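Local coordinates for cytochrome C-type biogenesis protein ccmF (Thermus thermophilus, PDB 6ZMQ) that binds heme b in the membrane and, as a cytochrome c heme lyase, probably serves heme attachment to apocytochrome during cytochrome c maturation, at residues P135-L140 / Y204-A209; T525-S530 / R620-P625; A591-Y596 / L606-R611. All coordinates share one frame; numbering follows the deposited sequence.

Interaction 1: residues P135-L140 / Y204-A209; sequences PWRASL and YAYAVA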
loop_
_atom_site.group_PDB
_atom_site.type_symbol
_atom_site.label_atom_id
_atom_site.label_comp_id
_atom_site.label_asym_id
_atom_site.label_seq_id
_atom_site.Cartn_x
_atom_site.Cartn_y
_atom_site.Cartn_z
ATOM N N PRO A 135 31.549 -9.787 4.685
ATOM C CA PRO A 135 31.544 -8.728 5.723
ATOM C C PRO A 135 31.593 -7.271 5.253
ATOM O O PRO A 135 31.188 -6.400 6.036
ATOM C CB PRO A 135 32.784 -9.076 6.563
ATOM C CG PRO A 135 32.976 -10.545 6.336
ATOM C CD PRO A 135 32.711 -10.678 4.877
ATOM N N TRP A 136 32.087 -6.973 4.041
ATOM C CA TRP A 136 32.146 -5.582 3.576
ATOM C C TRP A 136 30.750 -4.992 3.389
ATOM O O TRP A 136 30.392 -3.973 4.010
ATOM C CB TRP A 136 32.928 -5.483 2.259
ATOM C CG TRP A 136 34.422 -5.732 2.331
ATOM C CD1 TRP A 136 35.410 -4.793 2.235
ATOM C CD2 TRP A 136 35.089 -6.998 2.440
ATOM N NE1 TRP A 136 36.644 -5.389 2.313
ATOM C CE2 TRP A 136 36.474 -6.742 2.439
ATOM C CE3 TRP A 136 34.648 -8.322 2.552
ATOM C CZ2 TRP A 136 37.419 -7.758 2.543
ATOM C CZ3 TRP A 136 35.588 -9.328 2.668
ATOM C CH2 TRP A 136 36.959 -9.040 2.666
ATOM N N ARG A 137 29.907 -5.664 2.616
ATOM C CA ARG A 137 28.566 -5.135 2.504
ATOM C C ARG A 137 27.656 -5.597 3.633
ATOM O O ARG A 137 26.567 -5.046 3.774
ATOM C CB ARG A 137 27.948 -5.438 1.137
ATOM C CG ARG A 137 27.623 -6.828 0.679
ATOM C CD ARG A 137 27.773 -6.774 -0.838
ATOM N NE ARG A 137 26.618 -7.329 -1.543
ATOM C CZ ARG A 137 26.399 -8.618 -1.760
ATOM N NH1 ARG A 137 27.288 -9.525 -1.379
ATOM N NH2 ARG A 137 25.303 -8.992 -2.403
ATOM N N ALA A 138 28.110 -6.510 4.499
ATOM C CA ALA A 138 27.393 -6.747 5.751
ATOM C C ALA A 138 27.522 -5.548 6.687
ATOM O O ALA A 138 26.524 -5.081 7.262
ATOM C CB ALA A 138 27.913 -8.023 6.414
ATOM N N SER A 139 28.740 -5.005 6.797
ATOM C CA SER A 139 28.969 -3.776 7.550
ATOM C C SER A 139 28.219 -2.600 6.937
ATOM O O SER A 139 27.663 -1.763 7.663
ATOM C CB SER A 139 30.462 -3.466 7.601
ATOM O OG SER A 139 30.879 -2.799 6.422
ATOM N N LEU A 140 28.138 -2.549 5.601
ATOM C CA LEU A 140 27.431 -1.403 5.034
ATOM C C LEU A 140 25.904 -1.518 5.081
ATOM O O LEU A 140 25.243 -0.473 5.225
ATOM C CB LEU A 140 27.906 -1.115 3.614
ATOM C CG LEU A 140 28.856 0.098 3.555
ATOM C CD1 LEU A 140 28.962 0.622 2.171
ATOM C CD2 LEU A 140 28.463 1.255 4.497
ATOM N N TYR A 204 17.078 -1.961 -0.471
ATOM C CA TYR A 204 17.714 -0.652 -0.667
ATOM C C TYR A 204 19.065 -0.589 0.016
ATOM O O TYR A 204 20.048 -0.141 -0.590
ATOM C CB TYR A 204 16.826 0.475 -0.118
ATOM C CG TYR A 204 17.538 1.822 0.038
ATOM C CD1 TYR A 204 17.737 2.644 -1.068
ATOM C CD2 TYR A 204 17.987 2.282 1.291
ATOM C CE1 TYR A 204 18.372 3.867 -0.948
ATOM C CE2 TYR A 204 18.636 3.505 1.414
ATOM C CZ TYR A 204 18.822 4.288 0.289
ATOM O OH TYR A 204 19.447 5.513 0.386
ATOM N N ALA A 205 19.116 -1.097 1.257
ATOM C CA ALA A 205 20.344 -1.244 2.027
ATOM C C ALA A 205 21.385 -2.038 1.263
ATOM O O ALA A 205 22.488 -1.525 1.012
ATOM C CB ALA A 205 20.018 -1.935 3.351
ATOM N N TYR A 206 20.969 -3.204 0.740
ATOM C CA TYR A 206 21.831 -4.065 -0.067
ATOM C C TYR A 206 22.312 -3.343 -1.315
ATOM O O TYR A 206 23.511 -3.387 -1.631
ATOM C CB TYR A 206 21.083 -5.344 -0.442
ATOM C CG TYR A 206 21.251 -6.520 0.509
ATOM C CD1 TYR A 206 20.497 -6.613 1.672
ATOM C CD2 TYR A 206 22.121 -7.559 0.212
ATOM C CE1 TYR A 206 20.619 -7.691 2.530
ATOM C CE2 TYR A 206 22.247 -8.644 1.062
ATOM C CZ TYR A 206 21.501 -8.703 2.219
ATOM O OH TYR A 206 21.631 -9.777 3.067
ATOM N N ALA A 207 21.420 -2.535 -1.920
ATOM C CA ALA A 207 21.766 -1.791 -3.125
ATOM C C ALA A 207 22.796 -0.717 -2.837
ATOM O O ALA A 207 23.803 -0.617 -3.550
ATOM C CB ALA A 207 20.529 -1.164 -3.725
ATOM N N VAL A 208 22.627 0.007 -1.721
ATOM C CA VAL A 208 23.599 1.039 -1.363
ATOM C C VAL A 208 24.856 0.376 -0.830
ATOM O O VAL A 208 25.961 0.927 -0.955
ATOM C CB VAL A 208 22.908 2.037 -0.408
ATOM C CG1 VAL A 208 23.854 3.105 0.129
ATOM C CG2 VAL A 208 21.775 2.728 -1.143
ATOM N N ALA A 209 24.729 -0.871 -0.386
ATOM C CA ALA A 209 25.897 -1.683 -0.135
ATOM C C ALA A 209 26.572 -2.087 -1.438
ATOM O O ALA A 209 27.786 -1.888 -1.582
ATOM C CB ALA A 209 25.467 -2.893 0.668
#
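Arg137 and Ala209 meet CB to CB at 3.6 Å, the point where the first turn of helix 135-157 leans on the last turns of helix 185-213. The Ala209 side chain is a lone methyl, which lets the two helices come close at this point. CG of Arg137 sits between the backbone N and the carbonyl carbon (chi1 66°), and a bend at chi3 then carries the guanidinium past the edge of the Tyr206 ring, near the ring plane; NH2 stays 4.4 Å from Tyr206 CD2, a loose contact. What holds this charge is a pair of salt bridges, NH2 to Glu222 and NH1 to Asp134. One turn on, Leu140 rests its CB 4.2 Å from Ala209 CB, and its CD1 approaches the Val208 carbonyl oxygen. On helix 135-157 itself, Ser139 OG folds back to donate to the Trp136 carbonyl oxygen at 2.7 Å, an oxygen that also takes the Leu140 amide. Leu140 touches a bound phosphatidylethanolamine. The axes of the two short segments approach to 8.9 Å, with their N-to-C directions 126° apart: this is helix-helix packing over a small residue, within a predicted transmembrane bundle.

Interaction 2: residues T525-S530 / R620-P625; sequences TYRLES and RLIVTP. With LMT (dodecyl-beta-D-maltoside), chain D.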
loop_
_atom_site.group_PDB
_atom_site.type_symbol
_atom_site.label_atom_id
_atom_site.label_comp_id
_atom_site.label_asym_id
_atom_site.label_seq_id
_atom_site.Cartn_x
_atom_site.Cartn_y
_atom_site.Cartn_z
ATOM N N THR A 525 -16.649 4.299 -16.628
ATOM C CA THR A 525 -17.519 4.740 -17.713
ATOM C C THR A 525 -18.973 4.827 -17.262
ATOM O O THR A 525 -19.643 5.847 -17.466
ATOM C CB THR A 525 -17.390 3.802 -18.920
ATOM O OG1 THR A 525 -17.217 2.449 -18.479
ATOM C CG2 THR A 525 -16.214 4.203 -19.800
ATOM N N TYR A 526 -19.481 3.755 -16.660
ATOM C CA TYR A 526 -20.921 3.509 -16.593
ATOM C C TYR A 526 -21.495 3.731 -15.200
ATOM O O TYR A 526 -22.059 2.828 -14.594
ATOM C CB TYR A 526 -21.212 2.094 -17.063
ATOM C CG TYR A 526 -21.123 2.001 -18.537
ATOM C CD1 TYR A 526 -21.682 3.002 -19.317
ATOM C CD2 TYR A 526 -20.519 0.916 -19.161
ATOM C CE1 TYR A 526 -21.625 2.954 -20.664
ATOM C CE2 TYR A 526 -20.451 0.857 -20.536
ATOM C CZ TYR A 526 -21.016 1.889 -21.274
ATOM O OH TYR A 526 -20.990 1.910 -22.637
ATOM N N ARG A 527 -21.444 4.963 -14.715
ATOM C CA ARG A 527 -21.952 5.177 -13.370
ATOM C C ARG A 527 -22.906 6.360 -13.335
ATOM O O ARG A 527 -22.695 7.371 -14.015
ATOM C CB ARG A 527 -20.794 5.308 -12.375
ATOM C CG ARG A 527 -20.220 6.659 -12.048
ATOM C CD ARG A 527 -19.257 6.467 -10.894
ATOM N NE ARG A 527 -19.407 7.486 -9.868
ATOM C CZ ARG A 527 -18.916 7.379 -8.641
ATOM N NH1 ARG A 527 -19.205 8.292 -7.727
ATOM N NH2 ARG A 527 -18.228 6.299 -8.291
ATOM N N LEU A 528 -23.999 6.184 -12.606
ATOM C CA LEU A 528 -24.997 7.232 -12.452
ATOM C C LEU A 528 -25.283 7.495 -10.984
ATOM O O LEU A 528 -25.426 6.563 -10.188
ATOM C CB LEU A 528 -26.315 6.916 -13.204
ATOM C CG LEU A 528 -27.252 5.741 -12.914
ATOM C CD1 LEU A 528 -28.619 6.028 -13.478
ATOM C CD2 LEU A 528 -26.733 4.521 -13.640
ATOM N N GLU A 529 -25.377 8.775 -10.640
ATOM C CA GLU A 529 -25.688 9.211 -9.289
ATOM C C GLU A 529 -26.989 9.993 -9.335
ATOM O O GLU A 529 -27.286 10.665 -10.329
ATOM C CB GLU A 529 -24.527 10.047 -8.671
ATOM C CG GLU A 529 -24.601 11.576 -8.749
ATOM C CD GLU A 529 -23.316 12.251 -8.291
ATOM O OE1 GLU A 529 -23.366 13.034 -7.321
ATOM O OE2 GLU A 529 -22.253 11.997 -8.895
ATOM N N SER A 530 -27.813 9.822 -8.303
ATOM C CA SER A 530 -29.025 10.626 -8.189
ATOM C C SER A 530 -29.241 11.025 -6.741
ATOM O O SER A 530 -29.209 10.174 -5.844
ATOM C CB SER A 530 -30.249 9.878 -8.715
ATOM O OG SER A 530 -30.195 8.530 -8.312
ATOM N N ARG A 620 -29.038 9.686 -1.527
ATOM C CA ARG A 620 -28.255 9.589 -2.755
ATOM C C ARG A 620 -28.076 8.115 -3.109
ATOM O O ARG A 620 -27.825 7.281 -2.235
ATOM C CB ARG A 620 -26.889 10.305 -2.629
ATOM C CG ARG A 620 -25.955 10.138 -3.842
ATOM C CD ARG A 620 -25.045 11.336 -4.082
ATOM N NE ARG A 620 -23.667 11.125 -3.640
ATOM C CZ ARG A 620 -22.736 12.077 -3.630
ATOM N NH1 ARG A 620 -23.034 13.303 -4.041
ATOM N NH2 ARG A 620 -21.506 11.809 -3.211
ATOM N N LEU A 621 -28.237 7.781 -4.387
ATOM C CA LEU A 621 -28.071 6.393 -4.826
ATOM C C LEU A 621 -27.166 6.423 -6.055
ATOM O O LEU A 621 -27.475 7.106 -7.044
ATOM C CB LEU A 621 -29.422 5.724 -5.085
ATOM C CG LEU A 621 -29.646 4.270 -5.546
ATOM C CD1 LEU A 621 -29.691 4.144 -7.032
ATOM C CD2 LEU A 621 -28.631 3.296 -4.986
ATOM N N ILE A 622 -25.962 5.762 -5.933
ATOM C CA ILE A 622 -25.052 5.651 -7.072
ATOM C C ILE A 622 -25.030 4.204 -7.566
ATOM O O ILE A 622 -25.173 3.235 -6.796
ATOM C CB ILE A 622 -23.644 6.222 -6.740
ATOM C CG1 ILE A 622 -22.808 5.357 -5.803
ATOM C CG2 ILE A 622 -23.771 7.572 -6.059
ATOM C CD1 ILE A 622 -21.753 4.468 -6.462
ATOM N N VAL A 623 -24.860 4.066 -8.883
ATOM C CA VAL A 623 -24.979 2.796 -9.593
ATOM C C VAL A 623 -23.759 2.637 -10.496
ATOM O O VAL A 623 -23.496 3.488 -11.361
ATOM C CB VAL A 623 -26.292 2.723 -10.399
ATOM C CG1 VAL A 623 -26.248 1.606 -11.408
ATOM C CG2 VAL A 623 -27.484 2.540 -9.492
ATOM N N THR A 624 -22.986 1.577 -10.246
ATOM C CA THR A 624 -21.706 1.209 -10.835
ATOM C C THR A 624 -21.674 -0.281 -11.159
ATOM O O THR A 624 -22.192 -1.092 -10.385
ATOM C CB THR A 624 -20.558 1.500 -9.855
ATOM O OG1 THR A 624 -20.815 0.826 -8.614
ATOM C CG2 THR A 624 -20.386 2.979 -9.575
ATOM N N PRO A 625 -21.030 -0.679 -12.259
ATOM C CA PRO A 625 -20.900 -2.104 -12.581
ATOM C C PRO A 625 -19.561 -2.699 -12.174
ATOM O O PRO A 625 -18.528 -2.024 -12.155
ATOM C CB PRO A 625 -21.042 -2.122 -14.113
ATOM C CG PRO A 625 -21.382 -0.676 -14.510
ATOM C CD PRO A 625 -20.726 0.128 -13.441
HETATM C C1B LMT D . -16.081 11.406 -8.611
HETATM C C2B LMT D . -16.355 12.518 -9.675
HETATM C C3B LMT D . -17.728 13.251 -9.511
HETATM C C4B LMT D . -18.663 12.660 -8.420
HETATM C C5B LMT D . -17.790 12.496 -7.164
HETATM C C6B LMT D . -18.658 12.091 -5.980
HETATM O O1B LMT D . -14.692 11.208 -8.468
HETATM O O2B LMT D . -15.321 13.414 -9.594
HETATM O O3B LMT D . -18.361 13.374 -10.716
HETATM O "O4'" LMT D . -19.709 13.516 -8.154
HETATM O O5B LMT D . -16.677 11.600 -7.328
HETATM O O6B LMT D . -19.586 13.067 -5.727
HETATM C "C1'" LMT D . -11.715 8.473 -9.854
HETATM C "C2'" LMT D . -12.090 9.663 -10.794
HETATM C "C3'" LMT D . -12.878 10.759 -10.005
HETATM C "C4'" LMT D . -14.065 10.170 -9.210
HETATM C "C5'" LMT D . -13.369 9.164 -8.258
HETATM C "C6'" LMT D . -14.215 8.598 -7.151
HETATM O "O1'" LMT D . -11.408 7.357 -10.599
HETATM O "O2'" LMT D . -10.947 10.238 -11.282
HETATM O "O3'" LMT D . -13.306 11.741 -10.845
HETATM O "O5'" LMT D . -12.829 8.096 -9.024
HETATM O "O6'" LMT D . -15.097 7.750 -7.763
HETATM C C1 LMT D . -10.032 7.102 -10.838
HETATM C C2 LMT D . -9.894 5.603 -10.870
HETATM C C3 LMT D . -8.928 5.017 -11.860
HETATM C C4 LMT D . -7.546 4.968 -11.252
HETATM C C5 LMT D . -6.591 4.347 -12.228
HETATM C C6 LMT D . -5.524 3.503 -11.595
HETATM C C7 LMT D . -6.119 2.494 -10.652
HETATM C C8 LMT D . -5.376 1.209 -10.771
HETATM C C9 LMT D . -4.968 0.649 -9.448
HETATM C C10 LMT D . -4.187 -0.607 -9.695
HETATM C C11 LMT D . -3.852 -1.259 -8.396
HETATM C C12 LMT D . -3.837 -2.743 -8.524
#
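An antiparallel two-strand ladder joins strand 528-534, an outer strand of its sheet, to strand 617-625. Leu528 and Val623 form one hydrogen-bonded pair, with Leu528 N to Val623 O at 3.0 Å and Val623 N to Leu528 O at 2.9 Å; Ser530 and Leu621 form the next in the same way. Between them, the non-hydrogen-bonded pair Glu529 and Ile622 packs Glu529 CB against Ile622 CG2 at 3.7 Å. On the other face, Leu528 and Val623 lie side by side, Leu528 CD2 3.7 Å from Val623 CG1. Past CG the Glu529 chain runs straight (chi2 -172°), which carries the carboxylate out to the sugar: Glu529 OE2 accepts a hydrogen bond from O4' of a bound dodecyl-beta-D-maltoside at 3.1 Å. Glu529 CD lies over one face of the Arg620 guanidinium, the planes 70° apart. OE1, 3.3 Å from Arg620 NH1, stands well out of the guanidinium plane with no N-H aimed at it, so this salt bridge rests on charge alone. Nearer the membrane helices, Arg527 CB lies 3.7 Å from Thr624 CG2, and Arg527 NH2 bonds to the Gly252 carbonyl. Helix 501-525 runs into the first strand and helix 627-644 follows the second, while strand 603-608 pairs along the far edge of strand 617-625.

Interaction 3: residues A591-Y596 / L606-R611; sequences APKVIY and LMDFDR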
loop_
_atom_site.group_PDB
_atom_site.type_symbol
_atom_site.label_atom_id
_atom_site.label_comp_id
_atom_site.label_asym_id
_atom_site.label_seq_id
_atom_site.Cartn_x
_atom_site.Cartn_y
_atom_site.Cartn_z
ATOM N N ALA A 591 -21.690 15.002 10.593
ATOM C CA ALA A 591 -22.490 13.937 10.017
ATOM C C ALA A 591 -21.714 13.163 8.948
ATOM O O ALA A 591 -21.826 13.482 7.753
ATOM C CB ALA A 591 -23.767 14.546 9.433
ATOM N N PRO A 592 -20.898 12.125 9.307
ATOM C CA PRO A 592 -20.420 11.215 8.265
ATOM C C PRO A 592 -21.345 10.024 8.071
ATOM O O PRO A 592 -22.033 9.555 8.996
ATOM C CB PRO A 592 -19.035 10.794 8.771
ATOM C CG PRO A 592 -19.177 10.795 10.205
ATOM C CD PRO A 592 -20.077 11.956 10.523
ATOM N N LYS A 593 -21.396 9.581 6.824
ATOM C CA LYS A 593 -22.207 8.460 6.397
ATOM C C LYS A 593 -21.438 7.152 6.557
ATOM O O LYS A 593 -20.202 7.125 6.566
ATOM C CB LYS A 593 -22.597 8.649 4.931
ATOM C CG LYS A 593 -23.317 9.954 4.691
ATOM C CD LYS A 593 -23.666 10.228 3.258
ATOM C CE LYS A 593 -22.416 10.519 2.445
ATOM N NZ LYS A 593 -21.760 11.772 2.883
ATOM N N VAL A 594 -22.192 6.055 6.682
ATOM C CA VAL A 594 -21.744 4.737 6.230
ATOM C C VAL A 594 -22.855 4.157 5.351
ATOM O O VAL A 594 -24.037 4.066 5.748
ATOM C CB VAL A 594 -21.331 3.767 7.354
ATOM C CG1 VAL A 594 -19.923 4.064 7.843
ATOM C CG2 VAL A 594 -22.218 3.809 8.489
ATOM N N ILE A 595 -22.472 3.826 4.133
ATOM C CA ILE A 595 -23.346 3.394 3.055
ATOM C C ILE A 595 -23.749 1.941 3.254
ATOM O O ILE A 595 -23.044 1.159 3.906
ATOM C CB ILE A 595 -22.605 3.635 1.722
ATOM C CG1 ILE A 595 -21.301 2.853 1.620
ATOM C CG2 ILE A 595 -22.025 4.986 1.707
ATOM C CD1 ILE A 595 -21.300 1.615 0.799
ATOM N N TYR A 596 -24.900 1.564 2.706
ATOM C CA TYR A 596 -25.206 0.142 2.589
ATOM C C TYR A 596 -25.166 -0.241 1.119
ATOM O O TYR A 596 -25.575 0.542 0.252
ATOM C CB TYR A 596 -26.541 -0.231 3.248
ATOM C CG TYR A 596 -27.068 -1.598 2.844
ATOM C CD1 TYR A 596 -26.475 -2.766 3.327
ATOM C CD2 TYR A 596 -28.086 -1.722 1.900
ATOM C CE1 TYR A 596 -26.927 -4.015 2.931
ATOM C CE2 TYR A 596 -28.552 -2.959 1.516
ATOM C CZ TYR A 596 -27.961 -4.106 2.021
ATOM O OH TYR A 596 -28.409 -5.348 1.630
ATOM N N LEU A 606 -24.782 1.299 -4.481
ATOM C CA LEU A 606 -24.387 1.975 -3.246
ATOM C C LEU A 606 -25.439 2.985 -2.804
ATOM O O LEU A 606 -25.775 3.909 -3.559
ATOM C CB LEU A 606 -23.023 2.648 -3.407
ATOM C CG LEU A 606 -22.301 3.420 -2.287
ATOM C CD1 LEU A 606 -20.826 3.339 -2.567
ATOM C CD2 LEU A 606 -22.664 4.908 -2.089
ATOM N N MET A 607 -25.871 2.864 -1.542
ATOM C CA MET A 607 -26.973 3.642 -0.988
ATOM C C MET A 607 -26.466 4.545 0.128
ATOM O O MET A 607 -25.859 4.063 1.102
ATOM C CB MET A 607 -28.076 2.711 -0.494
ATOM C CG MET A 607 -29.190 2.541 -1.502
ATOM S SD MET A 607 -29.780 0.855 -1.446
ATOM C CE MET A 607 -28.286 0.091 -2.086
ATOM N N ASP A 608 -26.778 5.842 -0.016
ATOM C CA ASP A 608 -26.222 6.999 0.667
ATOM C C ASP A 608 -27.324 7.871 1.249
ATOM O O ASP A 608 -28.436 7.933 0.716
ATOM C CB ASP A 608 -25.402 7.845 -0.320
ATOM C CG ASP A 608 -24.065 8.227 0.216
ATOM O OD1 ASP A 608 -23.710 7.677 1.261
ATOM O OD2 ASP A 608 -23.368 9.053 -0.411
ATOM N N PHE A 609 -26.997 8.540 2.337
ATOM C CA PHE A 609 -27.992 9.352 3.070
ATOM C C PHE A 609 -27.955 10.831 2.676
ATOM O O PHE A 609 -29.021 11.353 2.369
ATOM C CB PHE A 609 -27.766 9.138 4.553
ATOM C CG PHE A 609 -29.056 9.196 5.305
ATOM C CD1 PHE A 609 -29.943 10.223 5.067
ATOM C CD2 PHE A 609 -29.332 8.288 6.304
ATOM C CE1 PHE A 609 -31.123 10.311 5.779
ATOM C CE2 PHE A 609 -30.512 8.379 7.018
ATOM C CZ PHE A 609 -31.408 9.384 6.748
ATOM N N ASP A 610 -26.764 11.434 2.701
ATOM C CA ASP A 610 -26.450 12.848 2.352
ATOM C C ASP A 610 -26.816 13.764 3.513
ATOM O O ASP A 610 -25.915 14.160 4.218
ATOM C CB ASP A 610 -26.847 13.219 0.932
ATOM C CG ASP A 610 -25.785 12.794 -0.042
ATOM O OD1 ASP A 610 -24.778 12.309 0.408
ATOM O OD2 ASP A 610 -25.982 12.974 -1.222
ATOM N N ARG A 611 -28.010 14.313 3.523
ATOM C CA ARG A 611 -28.510 14.914 4.770
ATOM C C ARG A 611 -29.800 14.254 5.226
ATOM O O ARG A 611 -30.716 14.073 4.439
ATOM C CB ARG A 611 -28.764 16.402 4.580
ATOM C CG ARG A 611 -30.117 16.859 5.100
ATOM C CD ARG A 611 -30.081 18.362 5.106
ATOM N NE ARG A 611 -28.983 18.689 5.983
ATOM C CZ ARG A 611 -28.963 18.331 7.242
ATOM N NH1 ARG A 611 -27.940 18.646 8.013
ATOM N NH2 ARG A 611 -29.976 17.652 7.723
#
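Ile595 wedges against Leu606 and Asp608 in the closely packed half of this contact. With chi1 61° and chi2 102°, Ile595 CD1 comes to 3.7 Å from Leu606 CG, the two side chains crossing at about a right angle. Beside it a single antiparallel bridge ties the backbones: Tyr596 N reaches Met607 O at 3.1 Å, and Met607 N returns to Tyr596 O at 2.9 Å. The sides of this half are looser, for the Met607 methyl CE only approaches Tyr596 CD2, at 4.4 Å, and the tyrosine is partly exposed. Toward Asp610, also partly exposed, the backbones draw apart and the Lys593 side chain lies between them. Its CD and CE lie against the Asp608 carboxylate oxygens, Lys593 CD 3.2 Å from Asp608 OD1, and the bends at chi3 and chi4 turn NZ toward Asp610 for a long salt bridge, 3.9 Å from Asp610 OD1. Asp608 OD2 is farther from NZ, at 4.6 Å, and the ammonium also makes a cation-pi contact with Trp251. An alanine in place of this lysine would probably deprive Asp608 and Asp610 of a nearby positive charge, end the contact with Trp251 and open a gap between the chains. Strand 593-594 pairs outward with strand 578-581, whereas strand 603-608 pairs with strand 617-625, so the contact sets the outermost strand of one sheet against strand 603-608 of the other.

How the interactions relate
Interactions 2 and 3 are neighbours, their centres 14 Å apart, in one beta-rich region, and interaction 3 is nested inside the chain loop that interaction 2 closes. Strands 617-625 and 603-608 pair directly between them, with Arg620 O 2.8 Å from Asp608 N in a probable hydrogen bond, so strands 528-534, 617-625 and 603-608 run on side by side in one sheet, and interaction 3 links this to a second. Interaction 1 lies across the chain's centre, about 52 Å from interaction 2 and 51 Å from interaction 3, centre to centre. It is the one near an annotated heme site: the Tyr206 side chain is about 10 Å from that of Arg224. Leu140 in interaction 1 and Thr525, at the start of segment 525-530, each touch a bound phosphatidylethanolamine.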